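Local coordinates for protein exocyst complex component EXO70 (Saccharomyces cerevisiae, PDB 2B1E) that serves the secretory pathway as a subunit of the exocyst, which tethers secretory vesicles to sites of exocytosis, and takes part in assembling that complex, at residues A[453-464]-A[517-526]. Numbering follows the deposited sequence.
Sequences ISYMVSDWRDLT and TLKSEIISLV
I522 lies against the indole of W460, and its branches can be followed outward from CB. CG2, anti to the backbone N, sits over the six-membered ring as a CH-pi contact, 3.8 Å from the centroid and 10° off the normal. The other branch climbs through CG1, near W460 NE1 and CD1, to I522 CD1, which ends 3.4 Å from W460 NE1. CG2 thus lies over the six-membered ring, while I522 CD1, on the same side of the plane, reaches past the rim at NE1; V526 CG2 adds an oblique contact, 3.7 Å from W460 CE3. Next to the indole, L525 enters as a knob among V457, W460, R461 and T464: its CD2 presses on R461 CG at 3.4 Å, while CG and CD1 lie by T464 OG1. That hydroxyl hydrogen-bonds to R461 O. A turn or two earlier, M456 bends at chi3 (-58°) to put CE 3.4 Å from L518 CD2, a tight fit, and V457 CG2 reaches both L518 CD1 and E521 CB. W460 also touches L500 of helix 483-504 and L562 of helix 552-563. Segments 453-464 and 517-526 run nearly parallel (8°), axes 9.9 Å apart at closest approach, packing apolar side chains as in the helical bundles of the Exo70 rod.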
ATOM      1  N   ILE A 453     -23.060 -20.738 -14.893  1.00 12.72           N
ATOM      2  CA  ILE A 453     -23.220 -22.110 -15.359  1.00 12.08           C
ATOM      3  C   ILE A 453     -24.741 -22.226 -15.404  1.00 11.77           C
ATOM      4  O   ILE A 453     -25.320 -22.753 -16.350  1.00 12.63           O
ATOM      5  CB  ILE A 453     -22.675 -23.137 -14.338  1.00 12.82           C
ATOM      6  CG1 ILE A 453     -21.144 -23.182 -14.403  1.00 14.93           C
ATOM      7  CG2 ILE A 453     -23.289 -24.514 -14.602  1.00 15.10           C
ATOM      8  CD1 ILE A 453     -20.485 -23.790 -13.145  1.00 13.54           C
ATOM      9  N   SER A 454     -25.384 -21.696 -14.365  1.00 13.21           N
ATOM     10  CA  SER A 454     -26.838 -21.723 -14.276  1.00 11.89           C
ATOM     11  C   SER A 454     -27.475 -20.988 -15.469  1.00 11.41           C
ATOM     12  O   SER A 454     -28.501 -21.423 -15.992  1.00 11.20           O
ATOM     13  CB  SER A 454     -27.296 -21.112 -12.945  1.00 14.34           C
ATOM     14  OG  SER A 454     -28.607 -21.554 -12.631  1.00 17.67           O
ATOM     15  N   TYR A 455     -26.876 -19.879 -15.899  1.00 11.26           N
ATOM     16  CA  TYR A 455     -27.391 -19.158 -17.070  1.00 11.45           C
ATOM     17  C   TYR A 455     -27.418 -20.116 -18.274  1.00 10.36           C
ATOM     18  O   TYR A 455     -28.390 -20.154 -19.023  1.00 10.07           O
ATOM     19  CB  TYR A 455     -26.497 -17.958 -17.426  1.00 10.23           C
ATOM     20  CG  TYR A 455     -26.901 -16.635 -16.798  1.00 12.51           C
ATOM     21  CD1 TYR A 455     -27.085 -16.524 -15.425  1.00 12.60           C
ATOM     22  CD2 TYR A 455     -27.053 -15.485 -17.576  1.00 12.34           C
ATOM     23  CE1 TYR A 455     -27.406 -15.321 -14.836  1.00 11.20           C
ATOM     24  CE2 TYR A 455     -27.375 -14.254 -16.986  1.00 13.29           C
ATOM     25  CZ  TYR A 455     -27.552 -14.189 -15.613  1.00 14.85           C
ATOM     26  OH  TYR A 455     -27.895 -13.001 -14.998  1.00 14.62           O
ATOM     27  N   MET A 456     -26.350 -20.892 -18.449  1.00 10.99           N
ATOM     28  CA  MET A 456     -26.262 -21.830 -19.576  1.00 12.87           C
ATOM     29  C   MET A 456     -27.209 -23.024 -19.476  1.00 11.11           C
ATOM     30  O   MET A 456     -27.612 -23.583 -20.491  1.00 13.09           O
ATOM     31  CB  MET A 456     -24.819 -22.357 -19.745  1.00 10.45           C
ATOM     32  CG  MET A 456     -23.802 -21.315 -20.231  1.00 10.86           C
ATOM     33  SD  MET A 456     -22.209 -22.023 -20.788  1.00  7.44           S
ATOM     34  CE  MET A 456     -21.709 -22.857 -19.331  1.00 18.84           C
ATOM     35  N   VAL A 457     -27.552 -23.422 -18.259  1.00 14.00           N
ATOM     36  CA  VAL A 457     -28.451 -24.558 -18.050  1.00 14.59           C
ATOM     37  C   VAL A 457     -29.925 -24.137 -18.060  1.00 16.60           C
ATOM     38  O   VAL A 457     -30.813 -24.966 -18.290  1.00 15.79           O
ATOM     39  CB  VAL A 457     -28.125 -25.258 -16.692  1.00 15.56           C
ATOM     40  CG1 VAL A 457     -29.137 -26.349 -16.387  1.00 19.27           C
ATOM     41  CG2 VAL A 457     -26.731 -25.861 -16.744  1.00 17.65           C
ATOM     42  N   SER A 458     -30.177 -22.845 -17.845  1.00 16.63           N
ATOM     43  CA  SER A 458     -31.538 -22.324 -17.766  1.00 16.54           C
ATOM     44  C   SER A 458     -32.493 -22.664 -18.898  1.00 15.38           C
ATOM     45  O   SER A 458     -33.645 -23.017 -18.648  1.00 10.20           O
ATOM     46  CB  SER A 458     -31.525 -20.807 -17.582  1.00 19.12           C
ATOM     47  OG  SER A 458     -32.853 -20.345 -17.366  1.00 18.20           O
ATOM     48  N   ASP A 459     -32.031 -22.542 -20.138  1.00 13.58           N
ATOM     49  CA  ASP A 459     -32.877 -22.843 -21.286  1.00 13.54           C
ATOM     50  C   ASP A 459     -33.281 -24.313 -21.286  1.00 12.82           C
ATOM     51  O   ASP A 459     -34.370 -24.673 -21.740  1.00  9.73           O
ATOM     52  CB  ASP A 459     -32.155 -22.472 -22.589  1.00 13.39           C
ATOM     53  CG  ASP A 459     -32.042 -20.949 -22.794  1.00 17.69           C
ATOM     54  OD1 ASP A 459     -32.260 -20.178 -21.830  1.00 15.07           O
ATOM     55  OD2 ASP A 459     -31.718 -20.519 -23.927  1.00 14.69           O
ATOM     56  N   TRP A 460     -32.404 -25.173 -20.780  1.00 10.06           N
ATOM     57  CA  TRP A 460     -32.717 -26.587 -20.719  1.00 11.24           C
ATOM     58  C   TRP A 460     -33.794 -26.818 -19.648  1.00 11.74           C
ATOM     59  O   TRP A 460     -34.623 -27.719 -19.785  1.00 11.70           O
ATOM     60  CB  TRP A 460     -31.467 -27.419 -20.389  1.00 10.30           C
ATOM     61  CG  TRP A 460     -30.438 -27.429 -21.467  1.00 11.20           C
ATOM     62  CD1 TRP A 460     -29.360 -26.589 -21.583  1.00 14.33           C
ATOM     63  CD2 TRP A 460     -30.382 -28.311 -22.595  1.00 14.10           C
ATOM     64  NE1 TRP A 460     -28.638 -26.896 -22.708  1.00 12.84           N
ATOM     65  CE2 TRP A 460     -29.242 -27.949 -23.351  1.00 14.80           C
ATOM     66  CE3 TRP A 460     -31.183 -29.376 -23.041  1.00 12.68           C
ATOM     67  CZ2 TRP A 460     -28.883 -28.613 -24.531  1.00 16.84           C
ATOM     68  CZ3 TRP A 460     -30.824 -30.036 -24.215  1.00 15.80           C
ATOM     69  CH2 TRP A 460     -29.684 -29.652 -24.946  1.00 16.83           C
ATOM     70  N   ARG A 461     -33.781 -26.006 -18.591  1.00 12.26           N
ATOM     71  CA  ARG A 461     -34.788 -26.144 -17.537  1.00 15.91           C
ATOM     72  C   ARG A 461     -36.162 -25.805 -18.115  1.00 16.39           C
ATOM     73  O   ARG A 461     -37.163 -26.456 -17.781  1.00 16.40           O
ATOM     74  CB  ARG A 461     -34.474 -25.228 -16.343  1.00 18.01           C
ATOM     75  CG  ARG A 461     -33.220 -25.618 -15.563  1.00 20.70           C
ATOM     76  CD  ARG A 461     -33.091 -24.826 -14.253  1.00 20.41           C
ATOM     77  NE  ARG A 461     -32.590 -23.464 -14.442  1.00 25.53           N
ATOM     78  CZ  ARG A 461     -31.326 -23.095 -14.239  1.00 24.57           C
ATOM     79  NH1 ARG A 461     -30.425 -23.983 -13.840  1.00 28.19           N
ATOM     80  NH2 ARG A 461     -30.963 -21.837 -14.427  1.00 29.26           N
ATOM     81  N   ASP A 462     -36.216 -24.794 -18.985  1.00 15.54           N
ATOM     82  CA  ASP A 462     -37.488 -24.406 -19.616  1.00 15.51           C
ATOM     83  C   ASP A 462     -38.037 -25.569 -20.447  1.00 15.08           C
ATOM     84  O   ASP A 462     -39.230 -25.870 -20.418  1.00 15.85           O
ATOM     85  CB  ASP A 462     -37.288 -23.189 -20.522  1.00 18.31           C
ATOM     86  CG  ASP A 462     -36.915 -21.937 -19.743  1.00 21.47           C
ATOM     87  OD1 ASP A 462     -36.902 -21.990 -18.495  1.00 21.39           O
ATOM     88  OD2 ASP A 462     -36.642 -20.901 -20.380  1.00 20.42           O
ATOM     89  N   LEU A 463     -37.154 -26.217 -21.192  1.00 14.01           N
ATOM     90  CA  LEU A 463     -37.527 -27.360 -22.022  1.00 12.78           C
ATOM     91  C   LEU A 463     -38.183 -28.468 -21.194  1.00 14.66           C
ATOM     92  O   LEU A 463     -39.266 -28.966 -21.536  1.00 13.59           O
ATOM     93  CB  LEU A 463     -36.283 -27.929 -22.711  1.00 12.40           C
ATOM     94  CG  LEU A 463     -36.475 -29.176 -23.579  1.00 12.11           C
ATOM     95  CD1 LEU A 463     -37.386 -28.847 -24.737  1.00 13.27           C
ATOM     96  CD2 LEU A 463     -35.145 -29.658 -24.106  1.00 14.02           C
ATOM     97  N   THR A 464     -37.513 -28.873 -20.118  1.00 13.57           N
ATOM     98  CA  THR A 464     -38.047 -29.935 -19.275  1.00 15.21           C
ATOM     99  C   THR A 464     -39.298 -29.497 -18.517  1.00 15.26           C
ATOM    100  O   THR A 464     -40.185 -30.313 -18.263  1.00 13.63           O
ATOM    101  CB  THR A 464     -36.977 -30.463 -18.285  1.00 14.81           C
ATOM    102  OG1 THR A 464     -36.475 -29.385 -17.487  1.00 16.06           O
ATOM    103  CG2 THR A 464     -35.816 -31.094 -19.057  1.00 15.48           C
ATOM    104  N   THR A 517     -19.010 -30.190 -15.754  1.00 17.83           N
ATOM    105  CA  THR A 517     -20.163 -29.716 -14.983  1.00 17.61           C
ATOM    106  C   THR A 517     -21.362 -29.475 -15.891  1.00 17.12           C
ATOM    107  O   THR A 517     -22.488 -29.859 -15.563  1.00 16.76           O
ATOM    108  CB  THR A 517     -19.846 -28.417 -14.230  1.00 16.79           C
ATOM    109  OG1 THR A 517     -18.735 -28.637 -13.358  1.00 17.21           O
ATOM    110  CG2 THR A 517     -21.048 -27.982 -13.392  1.00 15.11           C
ATOM    111  N   LEU A 518     -21.124 -28.833 -17.030  1.00 15.54           N
ATOM    112  CA  LEU A 518     -22.204 -28.587 -17.974  1.00 17.42           C
ATOM    113  C   LEU A 518     -22.775 -29.902 -18.486  1.00 17.71           C
ATOM    114  O   LEU A 518     -23.991 -30.038 -18.642  1.00 15.59           O
ATOM    115  CB  LEU A 518     -21.713 -27.745 -19.151  1.00 18.49           C
ATOM    116  CG  LEU A 518     -21.990 -26.252 -18.977  1.00 19.05           C
ATOM    117  CD1 LEU A 518     -23.501 -26.005 -19.071  1.00 19.87           C
ATOM    118  CD2 LEU A 518     -21.444 -25.778 -17.635  1.00 19.01           C
ATOM    119  N   LYS A 519     -21.899 -30.864 -18.760  1.00 16.38           N
ATOM    120  CA  LYS A 519     -22.351 -32.165 -19.241  1.00 18.26           C
ATOM    121  C   LYS A 519     -23.227 -32.831 -18.178  1.00 16.42           C
ATOM    122  O   LYS A 519     -24.306 -33.322 -18.478  1.00 15.19           O
ATOM    123  CB  LYS A 519     -21.159 -33.079 -19.560  1.00 19.56           C
ATOM    124  CG  LYS A 519     -21.543 -34.557 -19.775  1.00 23.05           C
ATOM    125  CD  LYS A 519     -20.309 -35.457 -19.914  1.00 24.74           C
ATOM    126  CE  LYS A 519     -20.688 -36.933 -20.072  1.00 27.71           C
ATOM    127  NZ  LYS A 519     -19.488 -37.810 -20.294  1.00 27.29           N
ATOM    128  N   SER A 520     -22.756 -32.851 -16.936  1.00 18.32           N
ATOM    129  CA  SER A 520     -23.519 -33.477 -15.857  1.00 18.27           C
ATOM    130  C   SER A 520     -24.884 -32.838 -15.642  1.00 16.68           C
ATOM    131  O   SER A 520     -25.889 -33.533 -15.537  1.00 15.74           O
ATOM    132  CB  SER A 520     -22.742 -33.422 -14.541  1.00 20.73           C
ATOM    133  OG  SER A 520     -21.638 -34.311 -14.553  1.00 25.44           O
ATOM    134  N   GLU A 521     -24.917 -31.512 -15.580  1.00 14.50           N
ATOM    135  CA  GLU A 521     -26.160 -30.795 -15.336  1.00 13.50           C
ATOM    136  C   GLU A 521     -27.193 -30.918 -16.457  1.00 14.50           C
ATOM    137  O   GLU A 521     -28.387 -31.005 -16.186  1.00 12.99           O
ATOM    138  CB  GLU A 521     -25.866 -29.323 -15.049  1.00 14.65           C
ATOM    139  CG  GLU A 521     -25.062 -29.073 -13.778  1.00 15.32           C
ATOM    140  CD  GLU A 521     -25.761 -29.572 -12.509  1.00 17.63           C
ATOM    141  OE1 GLU A 521     -27.007 -29.476 -12.423  1.00 19.77           O
ATOM    142  OE2 GLU A 521     -25.062 -30.043 -11.583  1.00 15.10           O
ATOM    143  N   ILE A 522     -26.756 -30.915 -17.709  1.00 10.29           N
ATOM    144  CA  ILE A 522     -27.717 -31.045 -18.795  1.00 13.36           C
ATOM    145  C   ILE A 522     -28.302 -32.454 -18.814  1.00 13.63           C
ATOM    146  O   ILE A 522     -29.515 -32.625 -18.894  1.00 14.10           O
ATOM    147  CB  ILE A 522     -27.079 -30.732 -20.164  1.00 13.70           C
ATOM    148  CG1 ILE A 522     -26.650 -29.263 -20.199  1.00 14.31           C
ATOM    149  CG2 ILE A 522     -28.061 -31.039 -21.286  1.00 16.83           C
ATOM    150  CD1 ILE A 522     -26.113 -28.805 -21.542  1.00 12.66           C
ATOM    151  N   ILE A 523     -27.443 -33.465 -18.734  1.00 13.38           N
ATOM    152  CA  ILE A 523     -27.922 -34.842 -18.737  1.00 14.81           C
ATOM    153  C   ILE A 523     -28.801 -35.120 -17.504  1.00 16.49           C
ATOM    154  O   ILE A 523     -29.854 -35.744 -17.626  1.00 15.47           O
ATOM    155  CB  ILE A 523     -26.729 -35.843 -18.797  1.00 17.63           C
ATOM    156  CG1 ILE A 523     -26.038 -35.723 -20.165  1.00 16.61           C
ATOM    157  CG2 ILE A 523     -27.217 -37.280 -18.559  1.00 18.22           C
ATOM    158  CD1 ILE A 523     -24.796 -36.599 -20.333  1.00 19.63           C
ATOM    159  N   SER A 524     -28.386 -34.637 -16.332  1.00 15.18           N
ATOM    160  CA  SER A 524     -29.160 -34.836 -15.102  1.00 16.63           C
ATOM    161  C   SER A 524     -30.567 -34.254 -15.188  1.00 17.96           C
ATOM    162  O   SER A 524     -31.502 -34.752 -14.556  1.00 16.45           O
ATOM    163  CB  SER A 524     -28.454 -34.184 -13.901  1.00 18.18           C
ATOM    164  OG  SER A 524     -27.481 -35.046 -13.343  1.00 17.80           O
ATOM    165  N   LEU A 525     -30.709 -33.190 -15.964  1.00 14.97           N
ATOM    166  CA  LEU A 525     -31.987 -32.517 -16.108  1.00 17.48           C
ATOM    167  C   LEU A 525     -32.885 -33.155 -17.166  1.00 16.22           C
ATOM    168  O   LEU A 525     -34.067 -33.401 -16.935  1.00 15.50           O
ATOM    169  CB  LEU A 525     -31.718 -31.052 -16.455  1.00 18.33           C
ATOM    170  CG  LEU A 525     -32.816 -29.997 -16.429  1.00 21.87           C
ATOM    171  CD1 LEU A 525     -33.499 -29.965 -15.067  1.00 21.85           C
ATOM    172  CD2 LEU A 525     -32.170 -28.649 -16.732  1.00 23.14           C
ATOM    173  N   VAL A 526     -32.311 -33.437 -18.324  1.00 14.94           N
ATOM    174  CA  VAL A 526     -33.062 -34.005 -19.427  1.00 12.89           C
ATOM    175  C   VAL A 526     -33.365 -35.508 -19.400  1.00 14.61           C
ATOM    176  O   VAL A 526     -34.512 -35.914 -19.609  1.00 11.34           O
ATOM    177  CB  VAL A 526     -32.349 -33.698 -20.759  1.00 14.11           C
ATOM    178  CG1 VAL A 526     -33.053 -34.391 -21.903  1.00 13.43           C
ATOM    179  CG2 VAL A 526     -32.313 -32.202 -20.987  1.00 11.61           C
TER